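Local coordinates for protein CRISPR-associated endonuclease Cas12b (Alicyclobacillus acidoterrestris, PDB 5U31) that uses a guide RNA to recognise target DNA bearing a PAM and cleaves it with a RuvC nuclease domain in bacterial antiviral defence, at residues L264-N269 with F358-Y362; G294-R298 with N858-P862; K302-W307 with E322-V326. The protein carries 3 engineered substitutions. All blocks are in the same frame, centred on the assembly; numbering follows the deposited sequence.

Contact 1: residues L264-N269 with F358-Y362; sequences LVHLVN and FLTRY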
loop_
_atom_site.group_PDB
_atom_site.type_symbol
_atom_site.label_atom_id
_atom_site.label_comp_id
_atom_site.label_asym_id
_atom_site.label_seq_id
_atom_site.Cartn_x
_atom_site.Cartn_y
_atom_site.Cartn_z
ATOM N N LEU A 264 14.032 8.193 36.372
ATOM C CA LEU A 264 14.510 8.275 34.996
ATOM C C LEU A 264 13.548 9.074 34.126
ATOM O O LEU A 264 13.977 9.817 33.236
ATOM C CB LEU A 264 14.708 6.878 34.413
ATOM C CG LEU A 264 15.677 5.928 35.112
ATOM C CD1 LEU A 264 14.926 5.072 36.101
ATOM C CD2 LEU A 264 16.370 5.050 34.092
ATOM N N VAL A 265 12.243 8.926 34.365
ATOM C CA VAL A 265 11.253 9.686 33.610
ATOM C C VAL A 265 11.477 11.182 33.790
ATOM O O VAL A 265 11.437 11.952 32.823
ATOM C CB VAL A 265 9.832 9.269 34.031
ATOM C CG1 VAL A 265 8.790 10.055 33.253
ATOM C CG2 VAL A 265 9.643 7.777 33.821
ATOM N N HIS A 266 11.726 11.617 35.026
ATOM C CA HIS A 266 12.008 13.026 35.268
ATOM C C HIS A 266 13.307 13.470 34.609
ATOM O O HIS A 266 13.454 14.654 34.292
ATOM C CB HIS A 266 12.055 13.300 36.776
ATOM C CG HIS A 266 12.307 14.735 37.129
ATOM N ND1 HIS A 266 11.492 15.762 36.704
ATOM C CD2 HIS A 266 13.281 15.311 37.871
ATOM C CE1 HIS A 266 11.956 16.910 37.168
ATOM N NE2 HIS A 266 13.041 16.664 37.879
ATOM N N LEU A 267 14.238 12.543 34.373
ATOM C CA LEU A 267 15.533 12.911 33.812
ATOM C C LEU A 267 15.464 13.080 32.299
ATOM O O LEU A 267 16.000 14.051 31.754
ATOM C CB LEU A 267 16.580 11.864 34.189
ATOM C CG LEU A 267 18.010 12.204 33.773
ATOM C CD1 LEU A 267 18.398 13.593 34.267
ATOM C CD2 LEU A 267 18.975 11.146 34.280
ATOM N N VAL A 268 14.815 12.144 31.603
ATOM C CA VAL A 268 14.668 12.278 30.157
ATOM C C VAL A 268 13.812 13.496 29.811
ATOM O O VAL A 268 14.011 14.124 28.763
ATOM C CB VAL A 268 14.101 10.973 29.565
ATOM C CG1 VAL A 268 12.809 10.583 30.258
ATOM C CG2 VAL A 268 13.898 11.100 28.067
ATOM N N ASN A 269 12.868 13.863 30.683
ATOM C CA ASN A 269 12.124 15.107 30.491
ATOM C C ASN A 269 13.061 16.308 30.512
ATOM O O ASN A 269 12.955 17.209 29.672
ATOM C CB ASN A 269 11.045 15.255 31.566
ATOM C CG ASN A 269 9.846 14.358 31.327
ATOM O OD1 ASN A 269 9.928 13.367 30.607
ATOM N ND2 ASN A 269 8.722 14.703 31.941
ATOM N N PHE A 358 15.440 1.187 28.878
ATOM C CA PHE A 358 14.463 2.173 29.327
ATOM C C PHE A 358 14.179 3.213 28.252
ATOM O O PHE A 358 13.028 3.629 28.074
ATOM C CB PHE A 358 14.955 2.853 30.602
ATOM C CG PHE A 358 14.239 4.134 30.912
ATOM C CD1 PHE A 358 13.004 4.113 31.530
ATOM C CD2 PHE A 358 14.801 5.357 30.580
ATOM C CE1 PHE A 358 12.339 5.287 31.815
ATOM C CE2 PHE A 358 14.139 6.534 30.861
ATOM C CZ PHE A 358 12.906 6.501 31.481
ATOM N N LEU A 359 15.215 3.663 27.541
ATOM C CA LEU A 359 15.023 4.733 26.567
ATOM C C LEU A 359 14.169 4.284 25.386
ATOM O O LEU A 359 13.376 5.077 24.867
ATOM C CB LEU A 359 16.379 5.259 26.097
ATOM C CG LEU A 359 17.041 6.190 27.117
ATOM C CD1 LEU A 359 18.527 6.396 26.828
ATOM C CD2 LEU A 359 16.300 7.523 27.153
ATOM N N THR A 360 14.295 3.024 24.956
ATOM C CA THR A 360 13.416 2.534 23.897
ATOM C C THR A 360 11.991 2.350 24.406
ATOM O O THR A 360 11.029 2.604 23.672
ATOM C CB THR A 360 13.943 1.221 23.313
ATOM O OG1 THR A 360 13.939 0.206 24.324
ATOM C CG2 THR A 360 15.352 1.399 22.776
ATOM N N ARG A 361 11.836 1.900 25.655
ATOM C CA ARG A 361 10.508 1.839 26.260
ATOM C C ARG A 361 9.864 3.218 26.298
ATOM O O ARG A 361 8.704 3.388 25.903
ATOM C CB ARG A 361 10.585 1.262 27.675
ATOM C CG ARG A 361 10.859 -0.229 27.787
ATOM C CD ARG A 361 10.757 -0.641 29.251
ATOM N NE ARG A 361 11.671 -1.720 29.606
ATOM C CZ ARG A 361 11.943 -2.081 30.856
ATOM N NH1 ARG A 361 11.371 -1.441 31.870
ATOM N NH2 ARG A 361 12.787 -3.076 31.097
ATOM N N TYR A 362 10.603 4.221 26.781
ATOM C CA TYR A 362 10.051 5.566 26.866
ATOM C C TYR A 362 9.798 6.168 25.490
ATOM O O TYR A 362 8.959 7.066 25.365
ATOM C CB TYR A 362 10.976 6.473 27.686
ATOM C CG TYR A 362 10.322 7.778 28.084
ATOM C CD1 TYR A 362 9.400 7.827 29.123
ATOM C CD2 TYR A 362 10.612 8.955 27.411
ATOM C CE1 TYR A 362 8.789 9.017 29.483
ATOM C CE2 TYR A 362 10.007 10.150 27.765
ATOM C CZ TYR A 362 9.098 10.174 28.801
ATOM O OH TYR A 362 8.495 11.360 29.151
#
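The closest polar approach lies at the border of the contact, where OH of Tyr-362 comes to 2.9 Å from OD1 of Asn-269. The two side chains cross at about a right angle, with the amide plane turned 53° from the phenol ring, and a short polar side chain at this partly exposed border brings a polar atom near the phenol OH of a ring whose face is packed by a methyl of Val-268. Tyr-362 reaches there because its CG stands anti to the backbone N (chi1 -167°). Val-268 lies over that face with its CG1 3.9 Å from the ring centroid in a CH-pi contact, while its other branch, CG2, stands 4.4 Å from CD2 of Leu-359. Both segments belong to helices of the REC1 domain that cross steeply, at -74°, and with their short axes 11.5 Å apart the long aromatic side chains of Phe-358 and Tyr-362, one helical turn apart, span much of the gap. The second CH-pi contact is on Phe-358: CB of Leu-264 sits over one face, 3.8 Å from the centroid, with CD2 of the same leucine further along the ring and CB of Tyr-362 on the opposite face. CG1 of Val-268 meets this ring at its edge instead, so one methyl group serves both aromatics. Val-265 also divides its branches, CG1 lying 3.9 Å from CE1 of Tyr-362 and CG2 turning toward CE1 of Phe-358. Beyond the pair, Leu-351 of helix 350-353 packs on both Phe-358 and Leu-359.

Contact 2: residues G294-R298 with N858-P862; sequences GRALR and NDRPP. With nucleotides of chain C; nucleotides of chain B.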
loop_
_atom_site.group_PDB
_atom_site.type_symbol
_atom_site.label_atom_id
_atom_site.label_comp_id
_atom_site.label_asym_id
_atom_site.label_seq_id
_atom_site.Cartn_x
_atom_site.Cartn_y
_atom_site.Cartn_z
ATOM N N GLY A 294 12.084 6.609 18.781
ATOM C CA GLY A 294 12.846 5.433 18.398
ATOM C C GLY A 294 13.762 5.667 17.215
ATOM O O GLY A 294 14.807 5.017 17.095
ATOM N N ARG A 295 13.391 6.592 16.327
ATOM C CA ARG A 295 14.226 6.900 15.170
ATOM C C ARG A 295 15.575 7.470 15.592
ATOM O O ARG A 295 16.614 7.103 15.034
ATOM C CB ARG A 295 13.484 7.871 14.252
ATOM C CG ARG A 295 14.361 8.672 13.320
ATOM C CD ARG A 295 13.515 9.349 12.257
ATOM N NE ARG A 295 12.987 8.380 11.302
ATOM C CZ ARG A 295 12.509 8.697 10.106
ATOM N NH1 ARG A 295 12.488 9.961 9.715
ATOM N NH2 ARG A 295 12.061 7.747 9.298
ATOM N N ALA A 296 15.580 8.366 16.581
ATOM C CA ALA A 296 16.836 8.944 17.041
ATOM C C ALA A 296 17.680 7.925 17.794
ATOM O O ALA A 296 18.912 8.012 17.782
ATOM C CB ALA A 296 16.562 10.165 17.915
ATOM N N LEU A 297 17.041 6.949 18.439
ATOM C CA LEU A 297 17.741 5.895 19.159
ATOM C C LEU A 297 18.087 4.703 18.274
ATOM O O LEU A 297 18.369 3.620 18.798
ATOM C CB LEU A 297 16.904 5.424 20.350
ATOM C CG LEU A 297 16.785 6.375 21.538
ATOM C CD1 LEU A 297 15.789 5.830 22.544
ATOM C CD2 LEU A 297 18.144 6.574 22.185
ATOM N N ARG A 298 18.065 4.870 16.953
ATOM C CA ARG A 298 18.352 3.747 16.070
ATOM C C ARG A 298 19.784 3.271 16.278
ATOM O O ARG A 298 20.730 4.064 16.242
ATOM C CB ARG A 298 18.122 4.133 14.607
ATOM C CG ARG A 298 18.027 2.925 13.680
ATOM C CD ARG A 298 17.856 3.313 12.222
ATOM N NE ARG A 298 16.629 4.066 11.988
ATOM C CZ ARG A 298 16.596 5.355 11.669
ATOM N NH1 ARG A 298 15.434 5.963 11.483
ATOM N NH2 ARG A 298 17.725 6.034 11.531
ATOM N N ASN A 858 8.294 4.925 11.379
ATOM C CA ASN A 858 9.258 5.972 11.684
ATOM C C ASN A 858 10.544 5.415 12.287
ATOM O O ASN A 858 11.590 6.067 12.191
ATOM C CB ASN A 858 8.634 7.005 12.623
ATOM C CG ASN A 858 9.480 8.257 12.757
ATOM O OD1 ASN A 858 10.190 8.438 13.746
ATOM N ND2 ASN A 858 9.410 9.127 11.755
ATOM N N ASP A 859 10.497 4.225 12.892
ATOM C CA ASP A 859 11.730 3.605 13.370
ATOM C C ASP A 859 12.655 3.228 12.220
ATOM O O ASP A 859 13.876 3.172 12.405
ATOM C CB ASP A 859 11.416 2.370 14.221
ATOM C CG ASP A 859 10.657 2.706 15.499
ATOM O OD1 ASP A 859 10.788 3.843 16.003
ATOM O OD2 ASP A 859 9.927 1.824 16.006
ATOM N N ARG A 860 12.107 2.968 11.037
ATOM C CA ARG A 860 12.956 2.638 9.896
ATOM C C ARG A 860 13.616 3.907 9.355
ATOM O O ARG A 860 13.007 4.983 9.386
ATOM C CB ARG A 860 12.133 1.957 8.797
ATOM C CG ARG A 860 11.545 0.624 9.212
ATOM C CD ARG A 860 10.789 -0.059 8.080
ATOM N NE ARG A 860 10.643 -1.486 8.346
ATOM C CZ ARG A 860 9.673 -2.016 9.084
ATOM N NH1 ARG A 860 8.745 -1.239 9.625
ATOM N NH2 ARG A 860 9.632 -3.325 9.282
ATOM N N PRO A 861 14.853 3.824 8.866
ATOM C CA PRO A 861 15.447 4.986 8.222
ATOM C C PRO A 861 14.644 5.374 6.999
ATOM O O PRO A 861 13.972 4.527 6.383
ATOM C CB PRO A 861 16.854 4.499 7.846
ATOM C CG PRO A 861 16.737 3.031 7.767
ATOM C CD PRO A 861 15.782 2.682 8.872
ATOM N N PRO A 862 14.664 6.655 6.622
ATOM C CA PRO A 862 13.824 7.088 5.497
ATOM C C PRO A 862 14.155 6.388 4.191
ATOM O O PRO A 862 13.243 6.114 3.400
ATOM C CB PRO A 862 14.085 8.599 5.424
ATOM C CG PRO A 862 15.369 8.815 6.156
ATOM C CD PRO A 862 15.407 7.772 7.224
ATOM P P DT C 4 17.211 9.299 10.119
ATOM O OP1 DT C 4 16.145 8.353 10.509
ATOM O OP2 DT C 4 17.064 10.098 8.880
ATOM O "O5'" DT C 4 17.501 10.305 11.329
ATOM C "C5'" DT C 4 17.825 9.786 12.614
ATOM C "C4'" DT C 4 18.157 10.904 13.585
ATOM O "O4'" DT C 4 19.374 11.562 13.163
ATOM C "C3'" DT C 4 17.124 12.014 13.665
ATOM O "O3'" DT C 4 16.100 11.661 14.598
ATOM C "C2'" DT C 4 17.959 13.185 14.168
ATOM C "C1'" DT C 4 19.307 12.942 13.483
ATOM N N1 DT C 4 19.495 13.742 12.230
ATOM C C2 DT C 4 19.880 15.054 12.329
ATOM O O2 DT C 4 20.088 15.610 13.394
ATOM N N3 DT C 4 20.019 15.702 11.133
ATOM C C4 DT C 4 19.812 15.182 9.871
ATOM O O4 DT C 4 19.963 15.850 8.853
ATOM C C5 DT C 4 19.406 13.799 9.833
ATOM C C7 DT C 4 19.150 13.125 8.520
ATOM C C6 DT C 4 19.268 13.151 11.001
ATOM P P DT C 5 14.642 12.331 14.502
ATOM O OP1 DT C 5 13.754 11.622 15.445
ATOM O OP2 DT C 5 14.271 12.421 13.074
ATOM O "O5'" DT C 5 14.858 13.801 15.079
ATOM C "C5'" DT C 5 15.151 13.992 16.455
ATOM C "C4'" DT C 5 15.298 15.469 16.756
ATOM O "O4'" DT C 5 16.504 15.968 16.137
ATOM C "C3'" DT C 5 14.198 16.337 16.181
ATOM O "O3'" DT C 5 13.091 16.359 17.054
ATOM C "C2'" DT C 5 14.879 17.698 16.107
ATOM C "C1'" DT C 5 16.308 17.313 15.729
ATOM N N1 DT C 5 16.589 17.418 14.270
ATOM C C2 DT C 5 17.084 18.596 13.766
ATOM O O2 DT C 5 17.306 19.575 14.453
ATOM N N3 DT C 5 17.313 18.591 12.416
ATOM C C4 DT C 5 17.099 17.543 11.539
ATOM O O4 DT C 5 17.331 17.633 10.337
ATOM C C5 DT C 5 16.578 16.337 12.133
ATOM C C7 DT C 5 16.305 15.135 11.280
ATOM C C6 DT C 5 16.352 16.332 13.454
ATOM P P G B 103 9.636 8.356 6.266
ATOM O OP1 G B 103 10.953 8.150 6.921
ATOM O OP2 G B 103 9.007 9.698 6.329
ATOM O "O5'" G B 103 9.799 7.917 4.750
ATOM C "C5'" G B 103 10.531 8.714 3.846
ATOM C "C4'" G B 103 9.833 8.802 2.520
ATOM O "O4'" G B 103 8.404 8.943 2.718
ATOM C "C3'" G B 103 10.215 9.998 1.682
ATOM O "O3'" G B 103 11.408 9.769 0.976
ATOM C "C2'" G B 103 8.997 10.201 0.795
ATOM O "O2'" G B 103 9.004 9.275 -0.280
ATOM C "C1'" G B 103 7.868 9.821 1.751
ATOM N N9 G B 103 7.299 10.984 2.462
ATOM C C8 G B 103 7.225 11.098 3.829
ATOM N N7 G B 103 6.661 12.202 4.224
ATOM C C5 G B 103 6.333 12.857 3.048
ATOM C C6 G B 103 5.695 14.110 2.868
ATOM O O6 G B 103 5.288 14.895 3.737
ATOM N N1 G B 103 5.549 14.413 1.519
ATOM C C2 G B 103 5.963 13.608 0.487
ATOM N N2 G B 103 5.731 14.073 -0.745
ATOM N N3 G B 103 6.557 12.437 0.644
ATOM C C4 G B 103 6.714 12.120 1.946
#
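A type I beta turn running from Arg-295 to Arg-298 lies against the irregular segment 858-862, with CA of Arg-295 only 4.5 Å from CA of Asp-859. Glycine suits the start of the first segment, since the bare CA of Gly-294 faces the carboxylate of Asp-859. The two arginines carry the polar bonds, each bent at its third torsion so that its guanidinium turns along the other backbone. Arg-295 gives NE to O of Asn-858 (2.8 Å), a bond lying in the carbonyl plane but tilted out of the guanidinium plane, and NH2 to O of Arg-860 (2.9 Å). The same NH2 makes a nearly straight bond, 170° at the hydrogen, to OP1 of G103 of chain B, the guide RNA. The amide of Asn-858 stacks on one face of this guanidinium, 23° from parallel, while CD of Pro-862 and OP1 of DT4 of chain C lie over the other. Arg-298 sends NE to O of Asp-859 (2.9 Å) within its own plane, and its NH1 and NH2 together grip OP1 of DT4 of chain C, in the DNA, NH1 at 2.7 Å. CA of Pro-861 lies over one of its faces, toward the rim. Because the protein side of this REC1-RuvC junction is bonded through uncharged backbone carbonyls, the positive charges can be spent on phosphates, which is consistent with bound RNA and DNA strengthening the junction between the lobes.

Contact 3: residues K302-W307 with E322-V326; sequences KVFEKW and EIKNV. With nucleotides of chain B.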
loop_
_atom_site.group_PDB
_atom_site.type_symbol
_atom_site.label_atom_id
_atom_site.label_comp_id
_atom_site.label_asym_id
_atom_site.label_seq_id
_atom_site.Cartn_x
_atom_site.Cartn_y
_atom_site.Cartn_z
ATOM N N LYS A 302 23.862 -1.137 20.156
ATOM C CA LYS A 302 25.298 -1.305 19.960
ATOM C C LYS A 302 26.089 -0.252 20.726
ATOM O O LYS A 302 27.112 -0.568 21.346
ATOM C CB LYS A 302 25.633 -1.244 18.471
ATOM C CG LYS A 302 24.779 -2.149 17.600
ATOM C CD LYS A 302 24.900 -1.769 16.130
ATOM C CE LYS A 302 23.880 -2.511 15.283
ATOM N NZ LYS A 302 23.843 -1.994 13.887
ATOM N N VAL A 303 25.634 1.002 20.694
ATOM C CA VAL A 303 26.350 2.080 21.373
ATOM C C VAL A 303 26.368 1.861 22.880
ATOM O O VAL A 303 27.355 2.190 23.551
ATOM C CB VAL A 303 25.728 3.442 21.009
ATOM C CG1 VAL A 303 26.513 4.575 21.646
ATOM C CG2 VAL A 303 25.670 3.615 19.503
ATOM N N PHE A 304 25.293 1.292 23.434
ATOM C CA PHE A 304 25.197 1.135 24.885
ATOM C C PHE A 304 26.146 0.058 25.400
ATOM O O PHE A 304 26.799 0.244 26.434
ATOM C CB PHE A 304 23.756 0.817 25.286
ATOM C CG PHE A 304 22.819 1.991 25.185
ATOM C CD1 PHE A 304 21.466 1.839 25.442
ATOM C CD2 PHE A 304 23.289 3.247 24.832
ATOM C CE1 PHE A 304 20.602 2.914 25.351
ATOM C CE2 PHE A 304 22.427 4.325 24.738
ATOM C CZ PHE A 304 21.083 4.158 24.999
ATOM N N GLU A 305 26.223 -1.083 24.707
ATOM C CA GLU A 305 27.154 -2.131 25.116
ATOM C C GLU A 305 28.592 -1.644 25.035
ATOM O O GLU A 305 29.403 -1.912 25.931
ATOM C CB GLU A 305 26.966 -3.375 24.249
ATOM C CG GLU A 305 25.640 -4.075 24.459
ATOM C CD GLU A 305 25.494 -5.304 23.587
ATOM O OE1 GLU A 305 26.402 -5.562 22.769
ATOM O OE2 GLU A 305 24.474 -6.012 23.721
ATOM N N LYS A 306 28.926 -0.923 23.966
ATOM C CA LYS A 306 30.263 -0.359 23.848
ATOM C C LYS A 306 30.526 0.699 24.915
ATOM O O LYS A 306 31.666 0.849 25.367
ATOM C CB LYS A 306 30.451 0.213 22.446
ATOM C CG LYS A 306 30.971 -0.792 21.430
ATOM C CD LYS A 306 30.159 -0.756 20.147
ATOM C CE LYS A 306 30.922 -1.371 18.978
ATOM N NZ LYS A 306 31.422 -2.746 19.259
ATOM N N TRP A 307 29.492 1.431 25.335
ATOM C CA TRP A 307 29.669 2.387 26.425
ATOM C C TRP A 307 29.856 1.690 27.765
ATOM O O TRP A 307 30.490 2.251 28.667
ATOM C CB TRP A 307 28.472 3.332 26.497
ATOM C CG TRP A 307 28.527 4.467 25.539
ATOM C CD1 TRP A 307 29.536 4.765 24.672
ATOM C CD2 TRP A 307 27.524 5.468 25.349
ATOM N NE1 TRP A 307 29.222 5.892 23.952
ATOM C CE2 TRP A 307 27.990 6.342 24.351
ATOM C CE3 TRP A 307 26.274 5.709 25.929
ATOM C CZ2 TRP A 307 27.251 7.439 23.917
ATOM C CZ3 TRP A 307 25.543 6.798 25.499
ATOM C CH2 TRP A 307 26.032 7.649 24.503
ATOM N N GLU A 322 33.234 6.136 20.116
ATOM C CA GLU A 322 32.501 4.886 20.218
ATOM C C GLU A 322 31.118 4.981 19.589
ATOM O O GLU A 322 30.515 3.946 19.283
ATOM C CB GLU A 322 32.391 4.470 21.684
ATOM C CG GLU A 322 32.298 2.976 21.901
ATOM C CD GLU A 322 33.624 2.254 21.706
ATOM O OE1 GLU A 322 34.597 2.884 21.241
ATOM O OE2 GLU A 322 33.695 1.048 22.028
ATOM N N ILE A 323 30.605 6.198 19.390
ATOM C CA ILE A 323 29.385 6.383 18.613
ATOM C C ILE A 323 29.697 6.367 17.125
ATOM O O ILE A 323 28.973 5.754 16.333
ATOM C CB ILE A 323 28.685 7.692 19.016
ATOM C CG1 ILE A 323 28.514 7.771 20.531
ATOM C CG2 ILE A 323 27.345 7.818 18.303
ATOM C CD1 ILE A 323 28.234 9.171 21.028
ATOM N N LYS A 324 30.777 7.045 16.724
ATOM C CA LYS A 324 31.144 7.097 15.313
ATOM C C LYS A 324 31.407 5.707 14.747
ATOM O O LYS A 324 31.140 5.458 13.566
ATOM C CB LYS A 324 32.374 7.985 15.122
ATOM C CG LYS A 324 32.205 9.424 15.584
ATOM C CD LYS A 324 33.511 10.191 15.420
ATOM C CE LYS A 324 33.386 11.630 15.889
ATOM N NZ LYS A 324 32.279 12.337 15.194
ATOM N N ASN A 325 31.924 4.790 15.569
ATOM C CA ASN A 325 32.212 3.447 15.078
ATOM C C ASN A 325 30.939 2.655 14.822
ATOM O O ASN A 325 30.891 1.844 13.890
ATOM C CB ASN A 325 33.111 2.704 16.067
ATOM C CG ASN A 325 34.474 3.349 16.208
ATOM O OD1 ASN A 325 34.929 4.072 15.321
ATOM N ND2 ASN A 325 35.137 3.088 17.329
ATOM N N VAL A 326 29.902 2.873 15.633
ATOM C CA VAL A 326 28.629 2.197 15.408
ATOM C C VAL A 326 27.963 2.721 14.143
ATOM O O VAL A 326 27.335 1.963 13.393
ATOM C CB VAL A 326 27.724 2.358 16.641
ATOM C CG1 VAL A 326 26.384 1.695 16.406
ATOM C CG2 VAL A 326 28.403 1.768 17.859
ATOM P P C B 112 31.765 12.144 11.962
ATOM O OP1 C B 112 33.026 11.951 12.725
ATOM O OP2 C B 112 31.746 13.077 10.804
ATOM O "O5'" C B 112 31.235 10.716 11.481
ATOM C "C5'" C B 112 32.120 9.750 10.917
ATOM C "C4'" C B 112 31.367 8.618 10.259
ATOM O "O4'" C B 112 30.160 9.152 9.658
ATOM C "C3'" C B 112 32.118 7.901 9.140
ATOM O "O3'" C B 112 31.697 6.541 9.068
ATOM C "C2'" C B 112 31.636 8.627 7.895
ATOM O "O2'" C B 112 31.722 7.853 6.718
ATOM C "C1'" C B 112 30.183 8.941 8.259
ATOM N N1 C B 112 29.679 10.165 7.625
ATOM C C2 C B 112 28.964 10.062 6.433
ATOM O O2 C B 112 28.775 8.938 5.948
ATOM N N3 C B 112 28.509 11.188 5.842
ATOM C C4 C B 112 28.744 12.374 6.405
ATOM N N4 C B 112 28.274 13.458 5.787
ATOM C C5 C B 112 29.472 12.507 7.623
ATOM C C6 C B 112 29.918 11.383 8.196
#
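Val-326 points toward the opposite helix and is met there by three side chains. CG2 of Val-303 is 3.7 Å from its CG2, CD of Lys-306 lies 3.8 Å from that same methyl group, and CB of Lys-302 rests against its CG1. Valine suits this position because its two branches fan out to touch all three, and the lysines serve here through their methylenes. Val-303 divides its own branches, CG1 lying 3.9 Å from CG1 of Ile-323. With CG anti to the carbonyl carbon (chi1 -82°), Trp-307 presents its edge to the second helix: CZ2 is 3.5 Å from CD1 of Ile-323, which sits near the indole plane, and CB of Glu-322 lies off the pyrrole end of the same edge. Glu-322 slides past the tryptophan and crosses Lys-306 at about a right angle, so that its carboxylate meets the CB and CG of the lysine, leaving NZ of Lys-306 5.2 Å from OE2.

Helices 300-308 and 316-329 follow each other in the chain and pack as a splayed antiparallel hairpin, their short axes 9.4 Å apart with 142° between their directions. The indole is positioned by its surroundings: Val-303 CG1 lies over one face, NE1 is hydrogen-bonded to O of Tyr-319, whose ring meets it edge-to-face, and Trp-352 packs against it as well. On helix 316-329, Lys-324 is directed elsewhere, its NZ hydrogen-bonded to OP1 of C112 of chain B at 2.6 Å, with a weak, long pairing to Asp-320 besides. The hairpin is thus joined mainly by apolar packing, Lys-306 and Glu-322 would attract each other only weakly at their separation, and the ammonium group of Lys-324 is turned to a guide-RNA phosphate.

Overall arrangement
Following the chain from the N terminus, the first segment met is in helix 262-277, which contact 1 joins to the start of helix 358-374, closing a loop of 88 residues within REC1. Inside that loop comes 294-298, whose partner 858-862 lies far beyond it in RuvC-II, so contacts 1 and 2 cross, and contact 2 ties the recognition lobe to the nuclease lobe. Contact 3, between the successive helices 300-308 and 316-329, is a short local closure lying within the spans of both others. Leu-359 connects the set: its O packs on CD1 of Leu-297, and its CD1 lies against CZ of Phe-304, bringing the REC1 sides of all three contacts together.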